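Local coordinates for protein maquette-3 (Escherichia coli, PDB 6Z0C) that serves as an artificial four-helix bundle, apparently designed to explore how buried charged networks can stabilise a protein interior, at residues Phe17-Gln22 and Ala82-Gln87; Arg50-Lys54 and Ile146-Ser150. One frame throughout, in Å; residues are numbered along the deposited sequence.

Contact 1 (Phe17-Gln22 and Ala82-Gln87); sequences FQQLLQ and AQQLLQ
Residues 17-22 and 82-87 run antiparallel, their N-to-C directions 171° apart and their axes 10.4 Å from each other, with Gln18 and Gln83 as the nearest residues by CA. Neighbouring helices of a bundle at this spacing meet through side chains, and here Leu86 does much of that work. With CG swung anti to the backbone N (chi1 -176°), it reaches across the gap and parts its two methyls: CD1 lies obliquely by the Phe17 ring, 3.8 Å from Phe17 CD1, while Leu86 CD2 is 3.7 Å from Phe17 CB and 3.5 Å from the CG methylene of Gln18. Leu21 takes the next place along the interface, its CD1 4.0 Å from Leu86 CD2 and Leu21 CD2 4.0 Å from Ala82 CB. An alanine in place of Leu86 is likely to leave a gap between Phe17, Gln18 and Leu21 and to deprive the Phe17 ring of a neighbour on this side. Glutamines border the leucines. The side chain of Gln83 bends at chi2 to lie against the CB of Leu21, and the amides of Gln18 and Gln87 come together with planes 34° apart, Gln18 NE2 being 3.3 Å from Gln87 OE1. Phe17 continues inward onto Leu182, Val183 and Leu186 of helix 152-194, and Leu86 also touches Ile14. The contact thus grades from an apolar inner side to an amide-rich outer one, the amphipathic pattern of a helical bundle, and no charged group takes part in it.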
loop_
_atom_site.group_PDB
_atom_site.type_symbol
_atom_site.label_atom_id
_atom_site.label_comp_id
_atom_site.label_asym_id
_atom_site.label_seq_id
_atom_site.Cartn_x
_atom_site.Cartn_y
_atom_site.Cartn_z
ATOM N N PHE A 17 0.574 12.694 5.684
ATOM C CA PHE A 17 1.283 11.560 5.038
ATOM C C PHE A 17 1.721 10.546 6.107
ATOM O O PHE A 17 1.561 9.337 5.870
ATOM C CB PHE A 17 2.467 12.072 4.212
ATOM C CG PHE A 17 2.912 11.182 3.076
ATOM C CD1 PHE A 17 3.704 11.697 2.063
ATOM C CD2 PHE A 17 2.550 9.844 3.004
ATOM C CE1 PHE A 17 4.131 10.896 1.017
ATOM C CE2 PHE A 17 2.979 9.045 1.957
ATOM C CZ PHE A 17 3.769 9.572 0.967
ATOM N N GLN A 18 2.266 11.012 7.236
ATOM C CA GLN A 18 2.676 10.130 8.365
ATOM C C GLN A 18 1.451 9.331 8.821
ATOM O O GLN A 18 1.564 8.098 8.936
ATOM C CB GLN A 18 3.284 10.933 9.519
ATOM C CG GLN A 18 4.721 11.374 9.267
ATOM C CD GLN A 18 5.247 12.319 10.322
ATOM O OE1 GLN A 18 4.491 12.996 11.018
ATOM N NE2 GLN A 18 6.563 12.382 10.442
ATOM N N GLN A 19 0.320 10.009 9.036
ATOM C CA GLN A 19 -0.956 9.376 9.469
ATOM C C GLN A 19 -1.425 8.389 8.393
ATOM O O GLN A 19 -1.897 7.303 8.762
ATOM C CB GLN A 19 -2.021 10.431 9.769
ATOM C CG GLN A 19 -1.756 11.199 11.057
ATOM C CD GLN A 19 -2.928 12.041 11.495
ATOM O OE1 GLN A 19 -4.083 11.742 11.193
ATOM N NE2 GLN A 19 -2.638 13.106 12.227
ATOM N N LEU A 20 -1.285 8.737 7.111
ATOM C CA LEU A 20 -1.723 7.868 5.989
ATOM C C LEU A 20 -0.890 6.581 5.983
ATOM O O LEU A 20 -1.480 5.502 5.824
ATOM C CB LEU A 20 -1.599 8.626 4.665
ATOM C CG LEU A 20 -2.015 7.850 3.419
ATOM C CD1 LEU A 20 -3.430 7.307 3.557
ATOM C CD2 LEU A 20 -1.899 8.732 2.182
ATOM N N LEU A 21 0.426 6.677 6.176
ATOM C CA LEU A 21 1.314 5.484 6.178
ATOM C C LEU A 21 0.966 4.591 7.377
ATOM O O LEU A 21 1.021 3.355 7.221
ATOM C CB LEU A 21 2.780 5.925 6.190
ATOM C CG LEU A 21 3.311 6.453 4.857
ATOM C CD1 LEU A 21 4.685 7.082 5.035
ATOM C CD2 LEU A 21 3.361 5.355 3.804
ATOM N N GLN A 22 0.576 5.181 8.510
ATOM C CA GLN A 22 0.112 4.423 9.703
ATOM C C GLN A 22 -1.185 3.686 9.342
ATOM O O GLN A 22 -1.291 2.487 9.664
ATOM C CB GLN A 22 -0.068 5.351 10.905
ATOM C CG GLN A 22 1.247 5.854 11.483
ATOM C CD GLN A 22 1.052 6.850 12.602
ATOM O OE1 GLN A 22 0.005 6.901 13.243
ATOM N NE2 GLN A 22 2.073 7.656 12.848
ATOM N N ALA A 82 9.197 4.097 3.372
ATOM C CA ALA A 82 8.523 5.370 3.020
ATOM C C ALA A 82 8.470 6.284 4.251
ATOM O O ALA A 82 8.713 7.484 4.098
ATOM C CB ALA A 82 7.146 5.100 2.466
ATOM N N GLN A 83 8.167 5.733 5.431
ATOM C CA GLN A 83 8.045 6.519 6.690
ATOM C C GLN A 83 9.415 7.124 7.030
ATOM O O GLN A 83 9.454 8.308 7.419
ATOM C CB GLN A 83 7.471 5.654 7.816
ATOM C CG GLN A 83 6.622 6.440 8.810
ATOM C CD GLN A 83 5.320 5.761 9.171
ATOM O OE1 GLN A 83 4.255 6.379 9.154
ATOM N NE2 GLN A 83 5.397 4.480 9.509
ATOM N N GLN A 84 10.491 6.349 6.853
ATOM C CA GLN A 84 11.896 6.779 7.105
ATOM C C GLN A 84 12.273 7.890 6.115
ATOM O O GLN A 84 12.826 8.913 6.559
ATOM C CB GLN A 84 12.841 5.578 7.023
ATOM C CG GLN A 84 12.702 4.630 8.208
ATOM C CD GLN A 84 13.285 3.257 7.963
ATOM O OE1 GLN A 84 13.810 2.959 6.891
ATOM N NE2 GLN A 84 13.191 2.402 8.970
ATOM N N LEU A 85 11.973 7.709 4.825
ATOM C CA LEU A 85 12.245 8.725 3.768
ATOM C C LEU A 85 11.430 9.994 4.041
ATOM O O LEU A 85 11.959 11.093 3.807
ATOM C CB LEU A 85 11.908 8.143 2.393
ATOM C CG LEU A 85 12.825 7.022 1.907
ATOM C CD1 LEU A 85 12.248 6.368 0.662
ATOM C CD2 LEU A 85 14.232 7.536 1.633
ATOM N N LEU A 86 10.196 9.852 4.535
ATOM C CA LEU A 86 9.305 11.000 4.845
ATOM C C LEU A 86 9.921 11.870 5.956
ATOM O O LEU A 86 9.827 13.104 5.857
ATOM C CB LEU A 86 7.924 10.473 5.239
ATOM C CG LEU A 86 6.858 11.535 5.493
ATOM C CD1 LEU A 86 6.648 12.419 4.272
ATOM C CD2 LEU A 86 5.552 10.881 5.910
ATOM N N GLN A 87 10.527 11.272 6.982
ATOM C CA GLN A 87 11.176 12.050 8.073
ATOM C C GLN A 87 12.390 12.806 7.505
ATOM O O GLN A 87 12.605 13.965 7.916
ATOM C CB GLN A 87 11.563 11.155 9.252
ATOM C CG GLN A 87 12.009 11.940 10.481
ATOM C CD GLN A 87 11.053 13.047 10.864
ATOM O OE1 GLN A 87 9.842 12.849 10.941
ATOM N NE2 GLN A 87 11.594 14.234 11.106
#

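Contact 2 (Arg50-Lys54 and Ile146-Ser150); sequences RNPEK and ILGGS
The amine of Lys54 is the polar centre of the meeting between residues 50-54 and the loop 146-150. Its NZ donates to the carbonyl O of Ile146 at 2.8 Å and to the O of Ser150 at 3.2 Å, so one ammonium group ties together two points four residues apart in the loop. Neither bond lies in its carbonyl plane: the donor sits 38° out of the plane at Ile146 and is tilted by 29° at Ser150. The O of Gly148 is also 2.8 Å from Lys54 NZ, but at an angle too poor for a hydrogen bond; it probably adds to the negative potential around the amine and so is likely to favour its charged form. A fully extended chain beyond CG carries NZ into this ring of carbonyls. Beside it, Asn51 OD1 and Ser150 OG approach to 2.6 Å, and a water accepts from the backbone N of Asn51 at 3.1 Å while also hydrogen-bonding Ser150 OG, bridging the start of helix 52-99 to the loop. Packing completes the contact. The aliphatic part of Lys54 slides past Ile146 in the opposite direction, with Lys54 CG 3.9 Å from Ile146 CB, and the Lys54 side chain also touches Leu155 of helix 152-194. At the outer end the CB of Ser150 lies over one face of the Arg50 guanidinium, offset toward its rim, 3.2 Å from Arg50 NH2. Positive phi angles at Gly148 and Gly149 help turn the loop around the amine. Within the two segments, the lysine's N-H groups are thus met by main-chain carbonyls, and the start of helix 52-99 is joined through it to the loop between helices 105-144 and 152-194.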
loop_
_atom_site.group_PDB
_atom_site.type_symbol
_atom_site.label_atom_id
_atom_site.label_comp_id
_atom_site.label_asym_id
_atom_site.label_seq_id
_atom_site.Cartn_x
_atom_site.Cartn_y
_atom_site.Cartn_z
ATOM N N ARG A 50 -14.398 -33.992 -1.817
ATOM C CA ARG A 50 -14.617 -35.366 -2.351
ATOM C C ARG A 50 -14.457 -35.358 -3.879
ATOM O O ARG A 50 -13.972 -36.365 -4.431
ATOM C CB ARG A 50 -16.008 -35.877 -1.957
ATOM C CG ARG A 50 -16.344 -35.708 -0.481
ATOM C CD ARG A 50 -17.428 -36.655 0.012
ATOM N NE ARG A 50 -18.781 -36.264 -0.374
ATOM C CZ ARG A 50 -19.551 -35.387 0.274
ATOM N NH1 ARG A 50 -19.109 -34.766 1.357
ATOM N NH2 ARG A 50 -20.768 -35.125 -0.174
ATOM N N ASN A 51 -14.859 -34.266 -4.537
ATOM C CA ASN A 51 -14.777 -34.095 -6.013
ATOM C C ASN A 51 -13.340 -33.721 -6.376
ATOM O O ASN A 51 -12.850 -32.679 -5.948
ATOM C CB ASN A 51 -15.776 -33.051 -6.516
ATOM C CG ASN A 51 -17.188 -33.279 -6.017
ATOM O OD1 ASN A 51 -17.843 -32.347 -5.557
ATOM N ND2 ASN A 51 -17.664 -34.511 -6.097
ATOM N N PRO A 52 -12.610 -34.553 -7.157
ATOM C CA PRO A 52 -11.210 -34.269 -7.477
ATOM C C PRO A 52 -10.983 -32.907 -8.155
ATOM O O PRO A 52 -9.972 -32.296 -7.871
ATOM C CB PRO A 52 -10.812 -35.410 -8.426
ATOM C CG PRO A 52 -11.774 -36.523 -8.087
ATOM C CD PRO A 52 -13.071 -35.815 -7.753
ATOM N N GLU A 53 -11.904 -32.458 -9.016
ATOM C CA GLU A 53 -11.769 -31.159 -9.735
ATOM C C GLU A 53 -11.794 -30.017 -8.707
ATOM O O GLU A 53 -11.035 -29.049 -8.890
ATOM C CB GLU A 53 -12.824 -30.992 -10.836
ATOM C CG GLU A 53 -14.193 -30.512 -10.369
ATOM C CD GLU A 53 -15.111 -31.585 -9.803
ATOM O OE1 GLU A 53 -14.672 -32.748 -9.692
ATOM O OE2 GLU A 53 -16.274 -31.257 -9.489
ATOM N N LYS A 54 -12.616 -30.136 -7.659
ATOM C CA LYS A 54 -12.729 -29.126 -6.573
ATOM C C LYS A 54 -11.454 -29.166 -5.719
ATOM O O LYS A 54 -10.928 -28.083 -5.401
ATOM C CB LYS A 54 -13.990 -29.361 -5.736
ATOM C CG LYS A 54 -15.302 -29.192 -6.490
ATOM C CD LYS A 54 -16.508 -28.993 -5.592
ATOM C CE LYS A 54 -17.814 -28.968 -6.359
ATOM N NZ LYS A 54 -18.946 -28.551 -5.498
ATOM N N ILE A 146 -17.475 -23.853 -8.795
ATOM C CA ILE A 146 -17.444 -25.099 -7.970
ATOM C C ILE A 146 -18.300 -24.941 -6.703
ATOM O O ILE A 146 -18.215 -25.834 -5.837
ATOM C CB ILE A 146 -15.993 -25.506 -7.640
ATOM C CG1 ILE A 146 -15.251 -24.436 -6.834
ATOM C CG2 ILE A 146 -15.247 -25.875 -8.913
ATOM C CD1 ILE A 146 -14.042 -24.962 -6.097
ATOM N N LEU A 147 -19.112 -23.883 -6.601
ATOM C CA LEU A 147 -20.080 -23.697 -5.483
ATOM C C LEU A 147 -21.158 -24.786 -5.554
ATOM O O LEU A 147 -21.359 -25.354 -6.647
ATOM C CB LEU A 147 -20.724 -22.309 -5.570
ATOM C CG LEU A 147 -19.791 -21.116 -5.384
ATOM C CD1 LEU A 147 -20.568 -19.817 -5.537
ATOM C CD2 LEU A 147 -19.085 -21.163 -4.036
ATOM N N GLY A 148 -21.832 -25.048 -4.429
ATOM C CA GLY A 148 -22.918 -26.041 -4.320
ATOM C C GLY A 148 -22.380 -27.459 -4.247
ATOM O O GLY A 148 -21.151 -27.617 -4.079
ATOM N N GLY A 149 -23.267 -28.454 -4.370
ATOM C CA GLY A 149 -22.944 -29.890 -4.251
ATOM C C GLY A 149 -22.196 -30.189 -2.963
ATOM O O GLY A 149 -22.497 -29.540 -1.938
ATOM N N SER A 150 -21.248 -31.130 -3.008
ATOM C CA SER A 150 -20.362 -31.488 -1.868
ATOM C C SER A 150 -19.346 -30.361 -1.648
ATOM O O SER A 150 -18.715 -29.926 -2.640
ATOM C CB SER A 150 -19.685 -32.818 -2.079
ATOM O OG SER A 150 -18.740 -32.755 -3.135
HETATM O O HOH W 1 -15.973 -31.697 -3.129
#

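In the fold
The two contacts lie on opposite sides of the chain's centre, their centres 46 Å apart and their nearest atoms about 33 Å apart, so they do not touch. Helix 52-99 spans the distance: its first turn belongs to contact 2 and a later portion to contact 1. Along the chain the segments alternate, 17-22, 50-54, 82-87 and then 146-150. Contact 1 joins helices 4-48 and 52-99 side by side, whereas contact 2 ties the beginning of helix 52-99 to the loop between helices 105-144 and 152-194. Together they illustrate two ways of holding a long bundle: leucine packing along its length and hydrogen bonds from one lysine to loop carbonyls at one end.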